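Local coordinates for protein CghA (Chaetomium globosum, PDB 6KBC) that binds the ligand WK1 in a pocket of a two-domain, mainly beta fold of the calycin type with hardly any helix, at residues V64-D69 against T131-D136; G70-A73 against F77-A80; D87-S92 against T210-V215; A273-Y276 against I281-N284; R326-S331 against R336-F341. All blocks are in the same frame, centred on the assembly; numbering follows the deposited sequence.

Contact 1 (V64-D69 against T131-D136); sequences VSFFRD and TTASFD. With WK1 ((2S)-3-[(2S,4E)-4-[[(1R,2S,4aR,6S,8R,8aS)-2-[(E)-but-2-en-2-yl]-6,8-dimethyl-1,2,4a,5,6,7,8,8a-octahydronaphthalen-1-yl]-oxidanyl-methylidene]-3,5-bis(oxidanylidene)pyrrolidin-2-yl]-2-methyl-2-oxidanyl-propanoic acid), chain B.
Ser65 OG donates a hydrogen bond of 2.7 Å to O5 of WK1, while the next residue, Phe66, leaves the strand on the other side to meet Phe135 and Ala133. Phe67 alternates back to the ligand, its CE1 3.6 Å from C11 of WK1, and the CB of Ser65 lies over one face of its ring, near the rim. One side of 64-69 therefore lines the ligand pocket, and from the other side Phe66 packs against 131-136. Strands 64-69 and 132-136 pass at 100°, their axes 9.3 Å apart at the closest. No backbone pairing links them; the Phe66 ring spans the gap, to Phe135, Ala133 and the backbone at Ser134, as in orthogonally packed beta layers, and the setting fits the calycin-type N-terminal domain. The central pair is a T-shaped stack: the edge of Phe135 points into the face of Phe66, with the planes at 66° and the centroids 4.9 Å apart. Phe135 CD2 sits above the middle of the Phe66 ring, 3.6 Å from Phe66 CD1. To bring that edge over, Phe135 holds CG between its backbone N and carbonyl carbon (chi1 59°). Farther round the Phe66 ring, CE2 touches Ala133 CB at 3.7 Å. Trp118 makes a further edge-to-face pair with Phe66, and Trp49 stacks on Phe135, extending the aromatic layer.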
# COMPACT_ATOMS: atom_id res chain seq x y z
N VAL A 64 1.95 -7.54 3.13
CA VAL A 64 1.12 -7.77 4.30
C VAL A 64 0.59 -6.42 4.74
O VAL A 64 1.32 -5.42 4.75
CB VAL A 64 1.92 -8.46 5.43
CG1 VAL A 64 3.17 -7.66 5.78
CG2 VAL A 64 1.05 -8.68 6.65
N SER A 65 -0.70 -6.38 5.06
CA SER A 65 -1.29 -5.21 5.69
C SER A 65 -1.75 -5.64 7.07
O SER A 65 -2.53 -6.59 7.19
CB SER A 65 -2.46 -4.64 4.86
OG SER A 65 -1.96 -4.01 3.69
N PHE A 66 -1.24 -4.97 8.09
CA PHE A 66 -1.73 -5.14 9.45
C PHE A 66 -2.90 -4.18 9.65
O PHE A 66 -2.73 -2.96 9.55
CB PHE A 66 -0.63 -4.86 10.47
CG PHE A 66 0.51 -5.85 10.42
CD1 PHE A 66 1.54 -5.68 9.51
CD2 PHE A 66 0.55 -6.94 11.29
CE1 PHE A 66 2.62 -6.59 9.47
CE2 PHE A 66 1.61 -7.84 11.25
CZ PHE A 66 2.64 -7.67 10.34
N PHE A 67 -4.08 -4.74 9.92
CA PHE A 67 -5.32 -3.98 9.99
C PHE A 67 -5.84 -3.91 11.42
O PHE A 67 -5.84 -4.91 12.14
CB PHE A 67 -6.40 -4.62 9.12
CG PHE A 67 -6.23 -4.41 7.64
CD1 PHE A 67 -6.10 -3.14 7.12
CD2 PHE A 67 -6.26 -5.49 6.77
CE1 PHE A 67 -5.97 -2.94 5.74
CE2 PHE A 67 -6.14 -5.31 5.40
CZ PHE A 67 -5.99 -4.03 4.89
N ARG A 68 -6.31 -2.73 11.80
CA ARG A 68 -7.32 -2.55 12.83
C ARG A 68 -8.52 -1.91 12.14
O ARG A 68 -8.47 -0.73 11.78
CB ARG A 68 -6.82 -1.67 13.97
CG ARG A 68 -5.73 -2.29 14.84
CD ARG A 68 -5.19 -1.23 15.75
NE ARG A 68 -4.33 -1.75 16.81
CZ ARG A 68 -3.95 -1.03 17.86
NH1 ARG A 68 -4.36 0.23 17.97
NH2 ARG A 68 -3.16 -1.56 18.79
N ASP A 69 -9.58 -2.69 11.92
CA ASP A 69 -10.76 -2.24 11.18
C ASP A 69 -11.97 -2.29 12.12
O ASP A 69 -12.50 -3.37 12.40
CB ASP A 69 -10.97 -3.09 9.93
CG ASP A 69 -12.04 -2.52 9.00
OD1 ASP A 69 -12.82 -1.64 9.42
OD2 ASP A 69 -12.11 -2.96 7.83
N THR A 131 -0.90 -18.05 16.76
CA THR A 131 -0.69 -17.09 15.68
C THR A 131 -0.01 -15.84 16.22
O THR A 131 -0.55 -15.16 17.10
CB THR A 131 -2.00 -16.70 14.99
OG1 THR A 131 -2.75 -17.87 14.65
CG2 THR A 131 -1.70 -15.87 13.75
N THR A 132 1.16 -15.53 15.68
CA THR A 132 1.84 -14.27 15.94
C THR A 132 2.26 -13.67 14.61
O THR A 132 2.86 -14.34 13.78
CB THR A 132 3.06 -14.47 16.85
OG1 THR A 132 2.71 -15.33 17.94
CG2 THR A 132 3.53 -13.14 17.39
N ALA A 133 1.92 -12.40 14.41
CA ALA A 133 2.43 -11.61 13.30
C ALA A 133 2.84 -10.27 13.87
O ALA A 133 2.05 -9.62 14.57
CB ALA A 133 1.38 -11.44 12.19
N SER A 134 4.07 -9.86 13.61
CA SER A 134 4.58 -8.70 14.30
C SER A 134 5.41 -7.86 13.34
O SER A 134 6.02 -8.37 12.40
CB SER A 134 5.43 -9.11 15.51
OG SER A 134 6.70 -9.59 15.09
N PHE A 135 5.43 -6.55 13.59
CA PHE A 135 6.33 -5.67 12.88
C PHE A 135 7.10 -4.81 13.87
O PHE A 135 6.65 -4.56 14.99
CB PHE A 135 5.60 -4.80 11.84
CG PHE A 135 4.52 -3.90 12.41
CD1 PHE A 135 4.83 -2.66 12.94
CD2 PHE A 135 3.19 -4.28 12.34
CE1 PHE A 135 3.82 -1.82 13.44
CE2 PHE A 135 2.18 -3.45 12.83
CZ PHE A 135 2.51 -2.22 13.38
N ASP A 136 8.26 -4.36 13.43
CA ASP A 136 9.16 -3.56 14.23
C ASP A 136 9.78 -2.51 13.33
O ASP A 136 10.31 -2.85 12.27
CB ASP A 136 10.24 -4.45 14.86
CG ASP A 136 10.83 -3.86 16.12
OD1 ASP A 136 10.16 -3.94 17.18
OD2 ASP A 136 11.97 -3.37 16.04
O WK1 B . -7.65 -9.65 1.51
C17 WK1 B . -6.60 -9.26 1.07
O1 WK1 B . -5.60 -9.91 1.10
C19 WK1 B . -6.52 -7.92 0.44
O2 WK1 B . -7.76 -7.31 0.32
C18 WK1 B . -6.01 -8.08 -0.96
C20 WK1 B . -5.64 -7.15 1.38
C22 WK1 B . -5.12 -5.92 0.74
N WK1 B . -4.12 -5.15 1.45
C21 WK1 B . -4.43 -3.86 1.40
O5 WK1 B . -3.68 -2.94 1.95
C23 WK1 B . -6.08 -4.91 0.37
O4 WK1 B . -7.20 -5.11 -0.29
C24 WK1 B . -5.71 -3.58 0.72
C16 WK1 B . -6.44 -2.35 0.45
O3 WK1 B . -7.54 -2.44 -0.19
C9 WK1 B . -5.85 -1.04 0.78
C8 WK1 B . -4.97 -0.81 -0.47
C12 WK1 B . -4.21 -1.98 -1.08
C13 WK1 B . -2.96 -2.23 -0.79
C90 WK1 B . -2.24 -3.40 -1.39
C14 WK1 B . -4.90 -2.88 -2.03
C7 WK1 B . -5.75 -0.22 -1.61
C6 WK1 B . -6.46 0.86 -1.39
C3 WK1 B . -6.66 1.26 0.03
C4 WK1 B . -6.85 0.09 0.97
C5 WK1 B . -6.74 0.63 2.38
C11 WK1 B . -7.11 -0.43 3.37
C2 WK1 B . -7.67 2.35 0.28
C1 WK1 B . -7.29 2.94 1.61
C10 WK1 B . -8.02 4.19 1.98
C WK1 B . -7.55 1.89 2.64

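Contact 2 (G70-A73 against F77-A80); sequences GSQA and FRAA
Gln72 and Arg78 lay their flat ends one over the other: the side-chain amide and the guanidinium are only 10° from parallel, although the two side chains themselves run at roughly a right angle. Gln72 NE2 is 3.1 Å above the guanidinium plane, displaced toward its rim, which leaves it 3.2 Å from Arg78 NH2. Gln72 gets there by straight extension, whereas Arg78 starts extended and then turns at chi3 (-62°), presenting a guanidinium face to the amide. The contact sits in the turn between strand 60-69 and strand 77-85, an antiparallel neighbour pair of the N-terminal domain. Gly70 and Ser71 form a short 3-10 segment there, and Ala73 N bonds back to Gly70 O at 3.2 Å. The guanidinium's polar partners are other groups: NH2 bonds to Ala75 O and NH1 to His94 ND1, and His94 in turn is hydrogen-bonded to WK1 through NE2. Arg78 thus belongs to the second shell of the ligand pocket. Since NE2 and NH2 are both donors, their closeness is not a hydrogen bond; the amide lies against Arg78 by stacking, and the guanidinium's direction is probably set by its bonds to Ala75 and His94.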
# COMPACT_ATOMS: atom_id res chain seq x y z
N GLY A 70 -12.39 -1.11 12.59
CA GLY A 70 -13.52 -1.06 13.51
C GLY A 70 -14.79 -1.61 12.90
O GLY A 70 -15.55 -2.32 13.56
N SER A 71 -15.01 -1.33 11.62
CA SER A 71 -16.26 -1.74 10.98
C SER A 71 -16.41 -3.25 10.83
O SER A 71 -17.52 -3.72 10.58
CB SER A 71 -16.40 -1.10 9.61
OG SER A 71 -15.36 -1.51 8.74
N GLN A 72 -15.34 -4.03 10.93
CA GLN A 72 -15.49 -5.45 10.71
C GLN A 72 -15.36 -6.22 12.03
O GLN A 72 -15.09 -7.43 12.04
CB GLN A 72 -14.48 -5.86 9.62
CG GLN A 72 -14.59 -7.28 9.15
CD GLN A 72 -13.60 -7.59 8.04
OE1 GLN A 72 -12.79 -6.75 7.64
NE2 GLN A 72 -13.75 -8.79 7.45
N ALA A 73 -15.52 -5.52 13.15
CA ALA A 73 -15.63 -6.16 14.46
C ALA A 73 -16.75 -7.19 14.45
O ALA A 73 -17.76 -7.04 13.75
CB ALA A 73 -15.85 -5.12 15.56
N PHE A 77 -9.01 -7.30 13.92
CA PHE A 77 -7.55 -7.33 13.90
C PHE A 77 -7.09 -8.44 12.97
O PHE A 77 -7.48 -9.60 13.13
CB PHE A 77 -6.98 -7.53 15.30
CG PHE A 77 -7.60 -6.63 16.31
CD1 PHE A 77 -7.73 -5.28 16.05
CD2 PHE A 77 -8.07 -7.13 17.51
CE1 PHE A 77 -8.31 -4.43 16.97
CE2 PHE A 77 -8.66 -6.29 18.44
CZ PHE A 77 -8.78 -4.94 18.16
N ARG A 78 -6.24 -8.08 12.02
CA ARG A 78 -6.07 -8.90 10.84
C ARG A 78 -4.74 -8.52 10.20
O ARG A 78 -4.43 -7.33 10.09
CB ARG A 78 -7.25 -8.65 9.89
CG ARG A 78 -7.42 -9.53 8.70
CD ARG A 78 -8.63 -8.98 7.94
NE ARG A 78 -9.86 -9.03 8.74
CZ ARG A 78 -10.68 -10.07 8.81
NH1 ARG A 78 -10.46 -11.16 8.09
NH2 ARG A 78 -11.76 -10.01 9.57
N ALA A 79 -3.95 -9.51 9.84
CA ALA A 79 -2.79 -9.31 8.99
C ALA A 79 -3.16 -9.96 7.67
O ALA A 79 -3.27 -11.19 7.60
CB ALA A 79 -1.51 -9.91 9.58
N ALA A 80 -3.40 -9.14 6.65
CA ALA A 80 -3.79 -9.66 5.35
C ALA A 80 -2.53 -9.86 4.52
O ALA A 80 -1.79 -8.90 4.29
CB ALA A 80 -4.76 -8.71 4.63

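Contact 3 (D87-S92 against T210-V215); sequences DGTVWS and TEKRMV
Lys212 NZ reaches Asp87 OD2 in a salt bridge of 2.7 Å and makes a weak hydrogen bond of 3.3 Å to Thr89 OG1. The lysine leaves its strand extended through chi3, and only the last torsion bends (chi4 86°), swinging the ammonium aside toward the carboxylate. It arrives at the syn lone pair of OD2. Below the bend, Lys212 CD passes 3.8 Å from Thr89 CG2. The threonine rotamer puts that methyl anti to the backbone N and OG1 beside it, where OG1 gives a 2.7 Å hydrogen bond to Asp87 OD1. Thr89 N also donates to OD1, at 2.9 Å and 167°, and closes an Asx turn over Gly88. Asp87 CG lies between its own backbone N and carbonyl carbon, which curls the carboxylate back toward Thr89 N. Both donors come from one face of the carboxylate plane, each nearly 30° out of it. The turn leads from strand 77-85 into strand 90-96, so Lys212 fastens this hairpin turn to strand 210-216. Trp85 adds a cation-pi contact to Lys212. With OD1 spent on the turn and OD2 on the lysine, the carboxylate is held against rotation, and the ammonium would probably favour its ionised form.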
# COMPACT_ATOMS: atom_id res chain seq x y z
N ASP A 87 6.59 -18.84 -10.74
CA ASP A 87 6.09 -20.08 -11.32
C ASP A 87 4.56 -20.17 -11.34
O ASP A 87 4.03 -21.19 -11.78
CB ASP A 87 6.67 -21.30 -10.59
CG ASP A 87 6.12 -21.50 -9.18
OD1 ASP A 87 5.27 -20.72 -8.70
OD2 ASP A 87 6.55 -22.47 -8.52
N GLY A 88 3.86 -19.12 -10.89
CA GLY A 88 2.42 -19.09 -10.89
C GLY A 88 1.79 -19.27 -9.53
O GLY A 88 0.62 -18.93 -9.35
N THR A 89 2.54 -19.78 -8.55
CA THR A 89 1.98 -19.96 -7.23
C THR A 89 1.60 -18.61 -6.62
O THR A 89 2.35 -17.64 -6.70
CB THR A 89 2.96 -20.66 -6.29
OG1 THR A 89 3.51 -21.81 -6.94
CG2 THR A 89 2.25 -21.09 -5.03
N VAL A 90 0.41 -18.56 -6.03
CA VAL A 90 0.02 -17.41 -5.23
C VAL A 90 -0.51 -17.95 -3.91
O VAL A 90 -1.00 -19.08 -3.82
CB VAL A 90 -1.03 -16.53 -5.94
CG1 VAL A 90 -0.45 -15.98 -7.25
CG2 VAL A 90 -2.31 -17.32 -6.18
N TRP A 91 -0.41 -17.12 -2.88
CA TRP A 91 -0.77 -17.52 -1.53
C TRP A 91 -1.36 -16.30 -0.85
O TRP A 91 -0.70 -15.26 -0.74
CB TRP A 91 0.46 -18.02 -0.77
CG TRP A 91 0.19 -18.67 0.54
CD1 TRP A 91 0.10 -20.02 0.79
CD2 TRP A 91 0.03 -18.02 1.81
NE1 TRP A 91 -0.13 -20.23 2.13
CE2 TRP A 91 -0.17 -19.02 2.78
CE3 TRP A 91 0.02 -16.68 2.22
CZ2 TRP A 91 -0.37 -18.73 4.13
CZ3 TRP A 91 -0.17 -16.39 3.56
CH2 TRP A 91 -0.36 -17.41 4.50
N SER A 92 -2.60 -16.43 -0.40
CA SER A 92 -3.33 -15.33 0.21
C SER A 92 -4.07 -15.86 1.41
O SER A 92 -4.90 -16.76 1.28
CB SER A 92 -4.31 -14.69 -0.79
OG SER A 92 -3.63 -14.12 -1.90
N THR A 210 2.34 -29.55 2.03
CA THR A 210 3.49 -29.04 1.29
C THR A 210 3.90 -27.65 1.77
O THR A 210 3.07 -26.83 2.17
CB THR A 210 3.17 -29.00 -0.21
OG1 THR A 210 2.65 -30.27 -0.60
CG2 THR A 210 4.42 -28.73 -1.03
N GLU A 211 5.21 -27.40 1.72
CA GLU A 211 5.80 -26.13 2.09
C GLU A 211 6.48 -25.50 0.89
O GLU A 211 7.03 -26.19 0.03
CB GLU A 211 6.81 -26.30 3.23
CG GLU A 211 6.18 -26.66 4.56
CD GLU A 211 7.21 -26.81 5.66
OE1 GLU A 211 8.42 -26.58 5.39
OE2 GLU A 211 6.82 -27.15 6.80
N LYS A 212 6.44 -24.17 0.82
CA LYS A 212 7.09 -23.45 -0.26
C LYS A 212 7.85 -22.29 0.35
O LYS A 212 7.37 -21.63 1.27
CB LYS A 212 6.07 -22.93 -1.30
CG LYS A 212 6.71 -22.55 -2.65
CD LYS A 212 5.65 -22.12 -3.66
CE LYS A 212 6.23 -21.83 -5.04
NZ LYS A 212 6.35 -23.04 -5.91
N ARG A 213 9.05 -22.05 -0.17
CA ARG A 213 9.92 -21.01 0.35
C ARG A 213 9.87 -19.78 -0.54
O ARG A 213 9.71 -19.88 -1.76
CB ARG A 213 11.36 -21.50 0.45
CG ARG A 213 11.56 -22.70 1.38
CD ARG A 213 11.77 -22.29 2.83
NE ARG A 213 13.18 -22.04 3.11
CZ ARG A 213 13.67 -20.83 3.38
NH1 ARG A 213 12.87 -19.77 3.42
NH2 ARG A 213 14.97 -20.67 3.63
N MET A 214 10.03 -18.62 0.08
CA MET A 214 10.32 -17.39 -0.65
C MET A 214 11.53 -16.75 0.01
O MET A 214 11.45 -16.34 1.18
CB MET A 214 9.14 -16.43 -0.64
CG MET A 214 9.40 -15.20 -1.48
SD MET A 214 7.98 -14.09 -1.45
CE MET A 214 6.76 -15.09 -2.32
N VAL A 215 12.63 -16.65 -0.73
CA VAL A 215 13.88 -16.16 -0.19
C VAL A 215 14.37 -15.06 -1.11
O VAL A 215 14.59 -15.29 -2.31
CB VAL A 215 14.95 -17.26 -0.09
CG1 VAL A 215 16.29 -16.64 0.32
CG2 VAL A 215 14.54 -18.34 0.87

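Contact 4 (A273-Y276 against I281-N284); sequences AALY and IVSN
Ile281 lies against the ring of Tyr276, its CB 3.7 Å from Tyr276 CE2, and sends CD1 on to within 3.9 Å of Ala274 CB. With CG1 anti to the backbone N (chi1 -171°), this longer branch runs back along the sheet face shared by Ala274 and Tyr276. The phenol OH of Tyr276 bonds to Pro166 O, so the ring is fixed at its far end by a loop of the N-terminal half of the chain. Val282 follows, giving its N-H to Leu275 O at 2.8 Å, and its CG2 packs on Leu275 CD2 at 3.7 Å. Ser283 N donates to the same carbonyl oxygen at 3.2 Å. Two successive residues opposite Leu275 make a classic beta bulge, which shifts the register by one in the antiparallel hairpin of strands 269-277 and 280-285, part of the C-terminal calycin-type domain. Ser283 also accepts through its O from Leu275 N, at 3.0 Å and 165°, and Ala274 CA lies 3.3 Å from Ser283 O in a CA-H...O contact. The serine CB meets Leu275 CB on the side of the sheet away from Tyr276, while OG turns to Arg330 O. Asn284, last in line, pairs with Ala274 as an antiparallel non-hydrogen-bonded pair, and its backbone N bonds to Asp301 OD2.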
# COMPACT_ATOMS: atom_id res chain seq x y z
N ALA A 273 1.06 10.19 -3.94
CA ALA A 273 1.95 9.45 -4.81
C ALA A 273 3.29 10.16 -4.87
O ALA A 273 3.41 11.35 -4.56
CB ALA A 273 1.39 9.31 -6.24
N ALA A 274 4.29 9.42 -5.34
CA ALA A 274 5.62 9.99 -5.44
C ALA A 274 6.38 9.28 -6.54
O ALA A 274 6.26 8.06 -6.70
CB ALA A 274 6.38 9.88 -4.11
N LEU A 275 7.15 10.05 -7.30
CA LEU A 275 8.11 9.50 -8.24
C LEU A 275 9.50 9.96 -7.82
O LEU A 275 9.71 11.14 -7.53
CB LEU A 275 7.82 9.94 -9.67
CG LEU A 275 8.82 9.44 -10.71
CD1 LEU A 275 8.70 7.93 -10.90
CD2 LEU A 275 8.59 10.19 -12.02
N TYR A 276 10.43 9.02 -7.79
CA TYR A 276 11.82 9.31 -7.47
C TYR A 276 12.66 8.93 -8.67
O TYR A 276 12.30 8.02 -9.42
CB TYR A 276 12.28 8.53 -6.25
CG TYR A 276 11.46 8.78 -5.02
CD1 TYR A 276 10.31 8.05 -4.77
CD2 TYR A 276 11.87 9.73 -4.07
CE1 TYR A 276 9.56 8.26 -3.63
CE2 TYR A 276 11.12 9.95 -2.93
CZ TYR A 276 9.97 9.22 -2.72
OH TYR A 276 9.22 9.42 -1.58
N ILE A 281 13.31 12.91 -5.02
CA ILE A 281 11.90 13.03 -5.36
C ILE A 281 11.75 14.01 -6.52
O ILE A 281 12.23 15.14 -6.47
CB ILE A 281 11.06 13.42 -4.14
CG1 ILE A 281 9.56 13.32 -4.48
CG2 ILE A 281 11.47 14.78 -3.58
CD1 ILE A 281 8.70 12.96 -3.30
N VAL A 282 11.13 13.56 -7.61
CA VAL A 282 10.99 14.41 -8.78
C VAL A 282 9.54 14.74 -9.07
O VAL A 282 9.27 15.68 -9.83
CB VAL A 282 11.68 13.78 -10.01
CG1 VAL A 282 13.21 13.67 -9.76
CG2 VAL A 282 11.09 12.41 -10.36
N SER A 283 8.60 14.03 -8.45
CA SER A 283 7.19 14.44 -8.44
C SER A 283 6.61 14.08 -7.09
O SER A 283 6.49 12.90 -6.75
CB SER A 283 6.41 13.78 -9.58
OG SER A 283 5.09 14.31 -9.66
N ASN A 284 6.26 15.10 -6.30
CA ASN A 284 5.53 14.90 -5.05
C ASN A 284 4.05 15.06 -5.38
O ASN A 284 3.46 16.14 -5.24
CB ASN A 284 6.01 15.90 -4.00
CG ASN A 284 5.30 15.74 -2.68
OD1 ASN A 284 4.66 14.74 -2.42
ND2 ASN A 284 5.42 16.75 -1.82
O HOH W 1 4.40 12.36 -2.06

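Contact 5 (R326-S331 against R336-F341); sequences RLEFRS and REKWSF
Leu327 and Phe341 exchange two 2.8 Å backbone hydrogen bonds, N of each to O of the other, and the strands run on from there almost exactly antiparallel (170°), with Phe329 and Trp339 as the next hydrogen-bonded pair and Ser331 N bonding to Glu337 O beyond. Glu328, Arg330 and Lys338 form a salt-bridge network on one face. Arg330 meets Glu328 side-on, NE at 3.1 Å and NH2 at 3.0 Å both closing on OE2, which lies in the guanidinium plane. Lys338 takes the other oxygen: NZ comes down on OE1 from above the carboxylate plane, 3.2 Å away. It gets there by a bend at chi3 (-36°), after running alongside Arg330, CD against CD at 3.8 Å. The carboxylate between them probably offsets the closeness of the two cations. Asp295 supports both, through its OD2 to Arg330 NH1, which also bonds to Ala297 O, and through its O to Lys338; Arg304 adds a further salt bridge to OE2. A water bonded to Ser340 OG also reaches OE1, weakly. The opposite face is apolar. There the edge of the Trp339 indole touches Ser331 CB, 3.8 Å from CZ3, while CE3 packs against Phe329 CB at 4.0 Å; Leu275 and Tyr252 continue this layer. Such a two-faced hairpin, polar and charged on one side, apolar and mostly aromatic on the other, is what a wall strand pair of a calycin-type beta barrel would look like, here in the C-terminal domain.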
# COMPACT_ATOMS: atom_id res chain seq x y z
N ARG A 326 -1.55 3.26 -17.00
CA ARG A 326 -0.55 4.26 -17.33
C ARG A 326 -0.44 5.23 -16.17
O ARG A 326 -1.47 5.65 -15.63
CB ARG A 326 -0.91 5.00 -18.62
CG ARG A 326 0.05 6.15 -18.96
CD ARG A 326 -0.14 6.53 -20.43
NE ARG A 326 0.21 5.39 -21.27
CZ ARG A 326 -0.28 5.14 -22.48
NH1 ARG A 326 -1.16 5.97 -23.03
NH2 ARG A 326 0.11 4.06 -23.13
N LEU A 327 0.79 5.54 -15.76
CA LEU A 327 1.08 6.55 -14.76
C LEU A 327 1.86 7.67 -15.42
O LEU A 327 2.98 7.44 -15.91
CB LEU A 327 1.93 6.01 -13.60
CG LEU A 327 1.35 4.89 -12.74
CD1 LEU A 327 2.34 4.59 -11.61
CD2 LEU A 327 -0.01 5.31 -12.22
N GLU A 328 1.30 8.86 -15.42
CA GLU A 328 1.98 10.03 -15.96
C GLU A 328 2.24 10.98 -14.81
O GLU A 328 1.30 11.55 -14.25
CB GLU A 328 1.15 10.69 -17.05
CG GLU A 328 1.73 11.98 -17.59
CD GLU A 328 0.65 12.77 -18.27
OE1 GLU A 328 0.58 12.72 -19.51
OE2 GLU A 328 -0.17 13.40 -17.56
N PHE A 329 3.51 11.14 -14.44
CA PHE A 329 3.87 12.08 -13.38
C PHE A 329 4.25 13.41 -14.00
O PHE A 329 4.89 13.45 -15.05
CB PHE A 329 5.05 11.55 -12.55
CG PHE A 329 4.68 10.46 -11.61
CD1 PHE A 329 4.27 10.75 -10.33
CD2 PHE A 329 4.75 9.13 -12.01
CE1 PHE A 329 3.95 9.72 -9.44
CE2 PHE A 329 4.43 8.10 -11.14
CZ PHE A 329 4.03 8.41 -9.85
N ARG A 330 3.87 14.49 -13.35
CA ARG A 330 4.27 15.82 -13.78
C ARG A 330 5.01 16.52 -12.65
O ARG A 330 4.66 16.37 -11.47
CB ARG A 330 3.07 16.67 -14.18
CG ARG A 330 2.22 16.01 -15.22
CD ARG A 330 1.29 17.01 -15.88
NE ARG A 330 0.32 16.29 -16.69
CZ ARG A 330 -0.73 16.85 -17.27
NH1 ARG A 330 -0.94 18.16 -17.17
NH2 ARG A 330 -1.57 16.07 -17.97
N SER A 331 6.02 17.29 -13.02
CA SER A 331 6.73 18.14 -12.08
C SER A 331 6.39 19.60 -12.37
O SER A 331 6.49 20.04 -13.52
CB SER A 331 8.24 17.93 -12.20
OG SER A 331 8.90 19.02 -11.58
N ARG A 336 9.85 21.43 -15.86
CA ARG A 336 8.53 20.99 -16.34
C ARG A 336 8.62 19.61 -16.95
O ARG A 336 8.19 19.38 -18.08
CB ARG A 336 7.96 21.97 -17.35
CG ARG A 336 7.36 23.17 -16.71
CD ARG A 336 6.23 22.80 -15.79
NE ARG A 336 5.65 24.03 -15.29
CZ ARG A 336 4.65 24.68 -15.87
NH1 ARG A 336 4.08 24.19 -16.96
NH2 ARG A 336 4.22 25.81 -15.35
N GLU A 337 9.23 18.69 -16.22
CA GLU A 337 9.38 17.34 -16.72
C GLU A 337 8.09 16.56 -16.53
O GLU A 337 7.32 16.79 -15.59
CB GLU A 337 10.53 16.63 -16.01
CG GLU A 337 11.90 17.22 -16.35
CD GLU A 337 12.92 16.98 -15.26
OE1 GLU A 337 12.65 17.36 -14.10
OE2 GLU A 337 13.99 16.39 -15.57
N LYS A 338 7.85 15.65 -17.46
CA LYS A 338 6.80 14.65 -17.36
C LYS A 338 7.43 13.29 -17.56
O LYS A 338 8.29 13.11 -18.43
CB LYS A 338 5.69 14.88 -18.42
CG LYS A 338 4.86 16.11 -18.17
CD LYS A 338 3.43 16.03 -18.80
CE LYS A 338 3.44 15.32 -20.13
NZ LYS A 338 2.05 15.26 -20.76
N TRP A 339 7.00 12.33 -16.76
CA TRP A 339 7.39 10.95 -16.95
C TRP A 339 6.13 10.13 -17.16
O TRP A 339 5.11 10.37 -16.50
CB TRP A 339 8.16 10.43 -15.75
CG TRP A 339 9.36 11.27 -15.40
CD1 TRP A 339 10.66 11.03 -15.76
CD2 TRP A 339 9.37 12.46 -14.61
NE1 TRP A 339 11.48 12.02 -15.24
CE2 TRP A 339 10.71 12.90 -14.52
CE3 TRP A 339 8.37 13.20 -13.96
CZ2 TRP A 339 11.08 14.04 -13.81
CZ3 TRP A 339 8.75 14.33 -13.24
CH2 TRP A 339 10.09 14.75 -13.18
N SER A 340 6.19 9.18 -18.08
CA SER A 340 5.05 8.31 -18.36
C SER A 340 5.52 6.87 -18.28
O SER A 340 6.56 6.52 -18.86
CB SER A 340 4.44 8.59 -19.74
OG SER A 340 3.18 7.96 -19.82
N PHE A 341 4.78 6.05 -17.55
CA PHE A 341 5.10 4.64 -17.42
C PHE A 341 3.86 3.83 -17.71
O PHE A 341 2.75 4.18 -17.28
CB PHE A 341 5.63 4.29 -16.02
CG PHE A 341 6.81 5.11 -15.61
CD1 PHE A 341 8.10 4.71 -15.97
CD2 PHE A 341 6.64 6.29 -14.91
CE1 PHE A 341 9.21 5.47 -15.58
CE2 PHE A 341 7.74 7.05 -14.54
CZ PHE A 341 9.02 6.64 -14.89
O HOH W 2 1.63 9.93 -20.95
O HOH W 3 5.43 18.99 -15.92

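In the fold
Contacts 1 to 3 belong to the N-terminal half and contacts 4 and 5 to the C-terminal half, with contacts 1 and 4 centred about 28 Å apart. Contacts 1 and 4 are both buried, the first resting on aromatic side chains between crossing strands, the second on backbone hydrogen bonds of a bulged hairpin plus apolar side chains. Contacts 2 and 3 lie at the surface, where charge and polar stacking take over. Contact 5 is partly buried and combines both chemistries. Contact 1 uses strand 60-69, and contact 2 the loop after it and its neighbour 77-85, the strands probably hydrogen-bonded through Phe67 N and Arg78 O. Contacts 4 and 5 touch through Leu275 and Trp339.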